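Long-range contacts in Ice-binding protein (Flavobacteriaceae bacterium, PDB 5UYT), which binds ice and, as a bacterial antifreeze protein built from right-handed beta-helix domains, probably restrains the growth of ice crystals: residues Val21-Leu26 / Ile192-Val197; Thr30-Thr35 / Asp47-Asp52; Glu151-Leu156 / Ala172-Ser177. All coordinates share one frame; numbering follows the deposited sequence.

Interaction 1 of 3, residues Val21-Leu26 / Ile192-Val197; sequences VTNTGL and ITVTGV
Val21-Thr24 and Ile192-Thr195 run as two parallel strands, with axes 4.7 Å apart and 10° between their directions. Four backbone hydrogen bonds join them. Thr22 N gives to Ile192 O, and Val194 N gives to Thr22 O at 2.9 Å. Thr24 N gives to Val194 O, and Gly196 N gives to Thr24 O at 2.8 Å. The last two bonds are more bent than the first two. Thr22, Thr24, Thr193 and Thr195 stand on the more open face. One water there bonds to Thr22 OG1 and Thr193 OG1 and donates to Ile192 O. A second bonds to Thr24 OG1 and donates to Val194 O. Thr24 and Thr195 lie side by side, with Thr195 CG2 3.7 Å from Thr24 CB. The strands belong to neighbouring coils of the right-handed beta-helix, and outward threonines that hold water are consistent with an ice-facing surface. The other face is buried. Val21 CG2 rests 4.2 Å from Ile192 CB. Asn23 has CG anti to the backbone N (chi1 178°), which brings the amide across Val194 at about a right angle, with OD1 3.5 Å from Val194 CG2. Asn23 ND2 donates to Gly25 O at 3.0 Å and OD1 bonds to Ser27, which fixes the amide at both ends. Strand 192-195 lies between strands 21-24 and 173-175. Val21 packs against Val33 and Thr35 of strand 32-35.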
loop_
_atom_site.group_PDB
_atom_site.type_symbol
_atom_site.label_atom_id
_atom_site.label_comp_id
_atom_site.label_asym_id
_atom_site.label_seq_id
_atom_site.Cartn_x
_atom_site.Cartn_y
_atom_site.Cartn_z
ATOM N N VAL A 21 21.628 -2.287 -0.549
ATOM C CA VAL A 21 20.422 -1.850 0.138
ATOM C C VAL A 21 19.877 -3.068 0.898
ATOM O O VAL A 21 19.544 -4.099 0.290
ATOM C CB VAL A 21 19.395 -1.308 -0.872
ATOM C CG1 VAL A 21 18.080 -0.946 -0.183
ATOM C CG2 VAL A 21 19.967 -0.113 -1.612
ATOM N N THR A 22 19.833 -2.955 2.227
ATOM C CA THR A 22 19.545 -4.101 3.091
ATOM C C THR A 22 18.452 -3.771 4.099
ATOM O O THR A 22 18.461 -2.691 4.688
ATOM C CB THR A 22 20.803 -4.521 3.880
ATOM O OG1 THR A 22 21.919 -4.634 2.979
ATOM C CG2 THR A 22 20.557 -5.887 4.577
ATOM N N ASN A 23 17.551 -4.729 4.314
ATOM C CA ASN A 23 16.535 -4.653 5.371
ATOM C C ASN A 23 16.740 -5.715 6.459
ATOM O O ASN A 23 17.276 -6.807 6.199
ATOM C CB ASN A 23 15.125 -4.836 4.773
ATOM C CG ASN A 23 14.040 -4.808 5.840
ATOM O OD1 ASN A 23 13.810 -3.769 6.467
ATOM N ND2 ASN A 23 13.387 -5.953 6.073
ATOM N N THR A 24 16.312 -5.380 7.674
ATOM C CA THR A 24 16.183 -6.351 8.762
ATOM C C THR A 24 14.824 -6.175 9.415
ATOM O O THR A 24 14.400 -5.043 9.648
ATOM C CB THR A 24 17.209 -6.109 9.870
ATOM O OG1 THR A 24 18.531 -6.133 9.313
ATOM C CG2 THR A 24 17.069 -7.185 10.964
ATOM N N GLY A 25 14.170 -7.294 9.742
ATOM C CA GLY A 25 12.898 -7.248 10.457
ATOM C C GLY A 25 11.705 -6.816 9.618
ATOM O O GLY A 25 11.752 -6.815 8.378
ATOM N N LEU A 26 10.631 -6.438 10.303
ATOM C CA LEU A 26 9.382 -6.089 9.618
ATOM C C LEU A 26 9.389 -4.594 9.300
ATOM O O LEU A 26 9.328 -3.771 10.204
ATOM C CB LEU A 26 8.158 -6.472 10.483
ATOM C CG LEU A 26 6.770 -6.236 9.850
ATOM C CD1 LEU A 26 6.586 -7.117 8.604
ATOM C CD2 LEU A 26 5.625 -6.454 10.866
ATOM N N ILE A 192 22.558 1.649 1.854
ATOM C CA ILE A 192 21.388 2.019 2.652
ATOM C C ILE A 192 21.049 0.820 3.537
ATOM O O ILE A 192 20.849 -0.284 3.037
ATOM C CB ILE A 192 20.178 2.408 1.761
ATOM C CG1 ILE A 192 20.527 3.656 0.933
ATOM C CG2 ILE A 192 18.919 2.618 2.627
ATOM C CD1 ILE A 192 19.531 4.013 -0.162
ATOM N N THR A 193 20.966 1.042 4.846
ATOM C CA THR A 193 20.692 -0.037 5.792
ATOM C C THR A 193 19.485 0.373 6.617
ATOM O O THR A 193 19.511 1.427 7.277
ATOM C CB THR A 193 21.904 -0.235 6.730
ATOM O OG1 THR A 193 23.066 -0.494 5.948
ATOM C CG2 THR A 193 21.677 -1.414 7.697
ATOM N N VAL A 194 18.407 -0.413 6.561
ATOM C CA VAL A 194 17.223 -0.093 7.345
ATOM C C VAL A 194 16.837 -1.287 8.226
ATOM O O VAL A 194 17.033 -2.428 7.847
ATOM C CB VAL A 194 16.030 0.361 6.453
ATOM C CG1 VAL A 194 16.439 1.554 5.597
ATOM C CG2 VAL A 194 15.488 -0.792 5.581
ATOM N N THR A 195 16.307 -1.025 9.407
ATOM C CA THR A 195 15.929 -2.119 10.304
ATOM C C THR A 195 14.582 -1.761 10.942
ATOM O O THR A 195 14.492 -0.820 11.733
ATOM C CB THR A 195 17.043 -2.418 11.360
ATOM O OG1 THR A 195 17.271 -1.251 12.144
ATOM C CG2 THR A 195 18.368 -2.743 10.694
ATOM N N GLY A 196 13.530 -2.497 10.585
ATOM C CA GLY A 196 12.221 -2.310 11.191
ATOM C C GLY A 196 11.688 -0.895 10.999
ATOM O O GLY A 196 11.216 -0.274 11.954
ATOM N N VAL A 197 11.739 -0.390 9.765
ATOM C CA VAL A 197 11.366 0.995 9.524
ATOM C C VAL A 197 10.013 1.133 8.827
ATOM O O VAL A 197 9.473 0.172 8.289
ATOM C CB VAL A 197 12.425 1.757 8.709
ATOM C CG1 VAL A 197 13.775 1.644 9.405
ATOM C CG2 VAL A 197 12.503 1.216 7.278
HETATM O O HOH W 1 23.159 -1.973 3.131
HETATM O O HOH W 2 19.356 -4.079 7.411
#

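Interaction 2 of 3, residues Thr30-Thr35 / Asp47-Asp52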
loop_
_atom_site.group_PDB
_atom_site.type_symbol
_atom_site.label_atom_id
_atom_site.label_comp_id
_atom_site.label_asym_id
_atom_site.label_seq_id
_atom_site.Cartn_x
_atom_site.Cartn_y
_atom_site.Cartn_z
ATOM N N THR A 30 6.533 2.199 1.159
ATOM C CA THR A 30 5.726 2.624 0.016
ATOM C C THR A 30 6.601 3.451 -0.912
ATOM O O THR A 30 7.018 4.543 -0.556
ATOM C CB THR A 30 4.506 3.460 0.433
ATOM O OG1 THR A 30 3.733 2.702 1.359
ATOM C CG2 THR A 30 3.632 3.795 -0.822
ATOM N N GLY A 31 6.814 2.934 -2.112
ATOM C CA GLY A 31 7.732 3.517 -3.087
ATOM C C GLY A 31 8.636 2.409 -3.601
ATOM O O GLY A 31 8.790 1.351 -2.942
ATOM N N ASP A 32 9.289 2.656 -4.736
ATOM C CA ASP A 32 10.273 1.690 -5.214
ATOM C C ASP A 32 11.472 1.615 -4.247
ATOM O O ASP A 32 11.777 2.581 -3.517
ATOM C CB ASP A 32 10.728 2.012 -6.638
ATOM C CG ASP A 32 9.640 1.802 -7.689
ATOM O OD1 ASP A 32 8.522 1.348 -7.346
ATOM O OD2 ASP A 32 9.909 2.113 -8.877
ATOM N N VAL A 33 12.197 0.495 -4.319
ATOM C CA VAL A 33 13.413 0.265 -3.529
ATOM C C VAL A 33 14.470 -0.212 -4.508
ATOM O O VAL A 33 14.230 -1.131 -5.295
ATOM C CB VAL A 33 13.180 -0.838 -2.464
ATOM C CG1 VAL A 33 14.504 -1.240 -1.785
ATOM C CG2 VAL A 33 12.143 -0.381 -1.433
ATOM N N GLY A 34 15.648 0.385 -4.480
ATOM C CA GLY A 34 16.621 -0.081 -5.436
ATOM C C GLY A 34 18.016 0.457 -5.336
ATOM O O GLY A 34 18.312 1.352 -4.527
ATOM N N THR A 35 18.868 -0.113 -6.178
ATOM C CA THR A 35 20.244 0.322 -6.309
ATOM C C THR A 35 20.658 0.150 -7.768
ATOM O O THR A 35 20.259 -0.804 -8.438
ATOM C CB THR A 35 21.172 -0.461 -5.346
ATOM O OG1 THR A 35 22.520 -0.446 -5.843
ATOM C CG2 THR A 35 20.682 -1.928 -5.174
ATOM N N ASP A 47 5.251 -2.010 -1.007
ATOM C CA ASP A 47 4.321 -1.380 -1.941
ATOM C C ASP A 47 5.115 -0.527 -2.922
ATOM O O ASP A 47 5.134 0.708 -2.829
ATOM C CB ASP A 47 3.248 -0.520 -1.230
ATOM C CG ASP A 47 2.229 0.030 -2.200
ATOM O OD1 ASP A 47 2.176 -0.505 -3.326
ATOM O OD2 ASP A 47 1.464 0.976 -1.867
ATOM N N GLY A 48 5.723 -1.198 -3.893
ATOM C CA GLY A 48 6.636 -0.568 -4.840
ATOM C C GLY A 48 7.383 -1.680 -5.550
ATOM O O GLY A 48 7.266 -2.862 -5.175
ATOM N N VAL A 49 8.143 -1.310 -6.577
ATOM C CA VAL A 49 8.891 -2.307 -7.355
ATOM C C VAL A 49 10.302 -2.402 -6.824
ATOM O O VAL A 49 10.954 -1.362 -6.530
ATOM C CB VAL A 49 8.902 -1.937 -8.855
ATOM C CG1 VAL A 49 9.706 -2.943 -9.690
ATOM C CG2 VAL A 49 7.463 -1.787 -9.347
ATOM N N MET A 50 10.787 -3.637 -6.694
ATOM C CA MET A 50 12.209 -3.866 -6.378
ATOM C C MET A 50 13.019 -3.676 -7.655
ATOM O O MET A 50 12.972 -4.528 -8.543
ATOM C CB MET A 50 12.411 -5.276 -5.768
ATOM C CG MET A 50 11.507 -5.559 -4.556
ATOM S SD MET A 50 11.606 -4.338 -3.224
ATOM C CE MET A 50 13.310 -4.554 -2.684
ATOM N N GLN A 51 13.768 -2.564 -7.757
ATOM C CA GLN A 51 14.497 -2.197 -8.976
ATOM C C GLN A 51 15.999 -2.391 -8.764
ATOM O O GLN A 51 16.588 -1.689 -7.940
ATOM C CB GLN A 51 14.262 -0.714 -9.323
ATOM C CG GLN A 51 12.805 -0.255 -9.360
ATOM C CD GLN A 51 12.116 -0.634 -10.663
ATOM O OE1 GLN A 51 12.567 -1.518 -11.382
ATOM N NE2 GLN A 51 10.979 -0.008 -10.930
ATOM N N ASP A 52 16.601 -3.343 -9.475
ATOM C CA ASP A 52 18.024 -3.687 -9.275
ATOM C C ASP A 52 18.761 -3.540 -10.598
ATOM O O ASP A 52 18.479 -4.283 -11.529
ATOM C CB ASP A 52 18.170 -5.132 -8.748
ATOM C CG ASP A 52 17.453 -5.354 -7.392
ATOM O OD1 ASP A 52 17.544 -4.455 -6.496
ATOM O OD2 ASP A 52 16.810 -6.432 -7.231
HETATM O O HOH W 3 1.370 1.899 0.620
HETATM O O HOH W 4 15.538 -3.676 -5.020
#
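Asp32 grips the 47-52 segment with both carboxylate oxygens. Its OD1 accepts from Val49 N at 2.8 Å, and the N-H points almost straight at it (173°). Its OD2 accepts from Gln51 NE2 at 3.1 Å. Both donors meet the oxygens from well out of the carboxylate plane, while OD2 lies in the amide plane of Gln51. With CG anti to its carbonyl carbon (chi1 -69°), Asp32 lays its carboxylate alongside Val49, close to Val49 N. An alanine here removes both acceptors, which would probably leave Val49 N and Gln51 NE2 without their mates and the Gln51 amide freer to turn. Gln51 OE1 has its own bond to Asn54, which helps to position the amide. Backbone bonds continue the pairing: Val33 N to Val49 O, Gln51 N to Val33 O at 2.9 Å, and a longer one from Thr35 N to Gln51 O at 3.3 Å. Gly34 CA lies 3.0 Å from Gln51 O, and a CB here would clash with that oxygen. On the other face, Met50 bends back so that CE meets Val33 CG1 at 3.6 Å. At the start, Gly31 N gives to Asp47 O. Thr30 OG1 donates to a water that donates to Asp47 OD2, and OG1 also bonds to Arg200. Asp47 also bonds to Thr308 and Tyr312 of the second ice-binding-like domain, so this end probably helps to hold the two domains together. Strands 32-35 and 50-52 pair as neighbouring coils of the beta-helix wall. Strand 12-16 flanks 32-35, and Gln51 touches Ala56 and Thr57 of helix 55-73.

Interaction 3 of 3, residues Glu151-Leu156 / Ala172-Ser177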
loop_
_atom_site.group_PDB
_atom_site.type_symbol
_atom_site.label_atom_id
_atom_site.label_comp_id
_atom_site.label_asym_id
_atom_site.label_seq_id
_atom_site.Cartn_x
_atom_site.Cartn_y
_atom_site.Cartn_z
ATOM N N GLU A 151 26.323 16.124 3.382
ATOM C CA GLU A 151 27.687 15.773 2.937
ATOM C C GLU A 151 28.351 14.856 3.958
ATOM O O GLU A 151 29.411 15.189 4.525
ATOM C CB GLU A 151 28.559 17.024 2.744
ATOM C CG GLU A 151 27.946 18.119 1.888
ATOM C CD GLU A 151 27.671 17.681 0.466
ATOM O OE1 GLU A 151 28.371 16.769 -0.025
ATOM O OE2 GLU A 151 26.745 18.260 -0.147
ATOM N N GLY A 152 27.730 13.709 4.202
ATOM C CA GLY A 152 28.272 12.763 5.175
ATOM C C GLY A 152 27.237 11.739 5.595
ATOM O O GLY A 152 26.087 11.774 5.134
ATOM N N LEU A 153 27.645 10.830 6.477
ATOM C CA LEU A 153 26.747 9.740 6.929
ATOM C C LEU A 153 25.414 10.254 7.507
ATOM O O LEU A 153 25.416 11.150 8.363
ATOM C CB LEU A 153 27.480 8.886 7.984
ATOM C CG LEU A 153 26.651 7.843 8.748
ATOM C CD1 LEU A 153 26.264 6.689 7.835
ATOM C CD2 LEU A 153 27.401 7.331 9.979
ATOM N N VAL A 154 24.292 9.690 7.039
ATOM C CA VAL A 154 22.985 9.950 7.628
ATOM C C VAL A 154 22.698 8.775 8.562
ATOM O O VAL A 154 22.639 7.624 8.114
ATOM C CB VAL A 154 21.868 10.090 6.569
ATOM C CG1 VAL A 154 20.515 10.288 7.254
ATOM C CG2 VAL A 154 22.155 11.261 5.641
ATOM N N ASP A 155 22.560 9.054 9.859
ATOM C CA ASP A 155 22.239 7.982 10.822
ATOM C C ASP A 155 21.107 8.432 11.734
ATOM O O ASP A 155 21.298 9.318 12.588
ATOM C CB ASP A 155 23.475 7.583 11.647
ATOM C CG ASP A 155 23.293 6.236 12.342
ATOM O OD1 ASP A 155 22.310 6.088 13.101
ATOM O OD2 ASP A 155 24.144 5.340 12.156
ATOM N N LEU A 156 19.929 7.850 11.533
ATOM C CA LEU A 156 18.778 8.215 12.339
ATOM C C LEU A 156 18.529 7.178 13.415
ATOM O O LEU A 156 18.348 5.990 13.109
ATOM C CB LEU A 156 17.535 8.455 11.457
ATOM C CG LEU A 156 17.784 9.482 10.337
ATOM C CD1 LEU A 156 16.459 9.778 9.646
ATOM C CD2 LEU A 156 18.382 10.783 10.872
ATOM N N ALA A 172 26.704 6.868 3.241
ATOM C CA ALA A 172 25.665 5.864 3.533
ATOM C C ALA A 172 24.494 6.474 4.311
ATOM O O ALA A 172 24.586 7.599 4.840
ATOM C CB ALA A 172 26.272 4.682 4.298
ATOM N N ILE A 173 23.389 5.735 4.345
ATOM C CA ILE A 173 22.236 6.082 5.158
ATOM C C ILE A 173 21.886 4.881 6.025
ATOM O O ILE A 173 21.785 3.759 5.523
ATOM C CB ILE A 173 21.009 6.468 4.288
ATOM C CG1 ILE A 173 21.384 7.615 3.335
ATOM C CG2 ILE A 173 19.812 6.850 5.193
ATOM C CD1 ILE A 173 20.281 7.994 2.356
ATOM N N VAL A 174 21.690 5.120 7.317
ATOM C CA VAL A 174 21.382 4.055 8.253
ATOM C C VAL A 174 20.134 4.509 9.027
ATOM O O VAL A 174 20.163 5.557 9.702
ATOM C CB VAL A 174 22.548 3.774 9.237
ATOM C CG1 VAL A 174 22.157 2.659 10.211
ATOM C CG2 VAL A 174 23.849 3.420 8.502
ATOM N N LEU A 175 19.065 3.715 8.930
ATOM C CA LEU A 175 17.807 4.015 9.596
ATOM C C LEU A 175 17.564 2.926 10.615
ATOM O O LEU A 175 17.322 1.777 10.261
ATOM C CB LEU A 175 16.653 4.082 8.576
ATOM C CG LEU A 175 16.811 5.077 7.412
ATOM C CD1 LEU A 175 15.514 5.098 6.616
ATOM C CD2 LEU A 175 17.193 6.478 7.883
ATOM N N GLN A 176 17.643 3.293 11.883
ATOM C CA GLN A 176 17.595 2.320 12.961
ATOM C C GLN A 176 16.151 1.919 13.306
ATOM O O GLN A 176 15.208 2.470 12.742
ATOM C CB GLN A 176 18.322 2.896 14.177
ATOM C CG GLN A 176 19.839 3.036 14.017
ATOM C CD GLN A 176 20.516 3.494 15.297
ATOM O OE1 GLN A 176 20.285 2.918 16.367
ATOM N NE2 GLN A 176 21.357 4.534 15.205
ATOM N N SER A 177 16.004 0.962 14.228
ATOM C CA SER A 177 14.726 0.376 14.605
ATOM C C SER A 177 13.643 1.438 14.816
ATOM O O SER A 177 13.822 2.359 15.615
ATOM C CB SER A 177 14.918 -0.447 15.886
ATOM O OG SER A 177 13.662 -0.929 16.338
#
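Leu156 and Leu175 lie side by side on the buried face, with Leu156 CD1 3.8 Å from Leu175 CD2. Both leucines have CG anti to the carbonyl carbon (chi1 -54° and -56°), which sends them along the same course. One step earlier, Val154 CG1 meets Ile173 CG2 at 4.1 Å. Val154 and Ile173 reach Ala168 of strand 165-168, and Val154 also touches Val166. Val179 adds to the cover of Leu156, and Val197 to that of Leu175. On this face aliphatic residues stack on aliphatic residues, as in a right-handed beta-helix, where successive coils place parallel strands over one another. Strands 154-156 and 173-175 are neighbours of this kind. Their backbones are joined by Val154 N to Ala172 O, Val174 N to Val154 O at 2.8 Å, Leu156 N to Val174 O, and Gln176 N to Leu156 O. Asp155 and Val174 occupy the opposite, more open face. Leu153 reaches over from the start of its segment, and its CD1 lies 4.1 Å from both Ala172 CB and Val174 CG2. Asp155 lies alongside Val174, with OD2 3.7 Å from Val174 CB. Its other oxygen makes the polar link across the pair: Gln176 NE2 donates to Asp155 OD1 at 2.8 Å. OD1 uses its syn lone pair and lies in the amide plane of Gln176, yet the carboxylate and amide planes are nearly perpendicular (87°). Gln176 is extended beyond CG, which carries NE2 back to Asp155. Its CG passes 3.4 Å from Leu156 O, and its side chain also touches Thr158.

In the fold
Interactions 1 and 3 belong to one parallel sheet. Strands 192-195 and 173-175 are neighbours in it, joined through the backbone of Thr193, so four strands run on from 21-24 to 154-156. Interaction 2 lies on another part of the beta-helix wall, and touches interaction 1 through packing at Val21. It does not touch interaction 3. Interaction 2 is the most buried, with seven of its twelve touching residues buried and none exposed. Interactions 1 and 3 each bury one face, mostly aliphatic, and leave the other more open. Their outer faces differ: threonines and water in interaction 1, an aspartate-glutamine bond in interaction 3. Interaction 2 has tightly packed glycines and carboxylates with several partners, near the second domain.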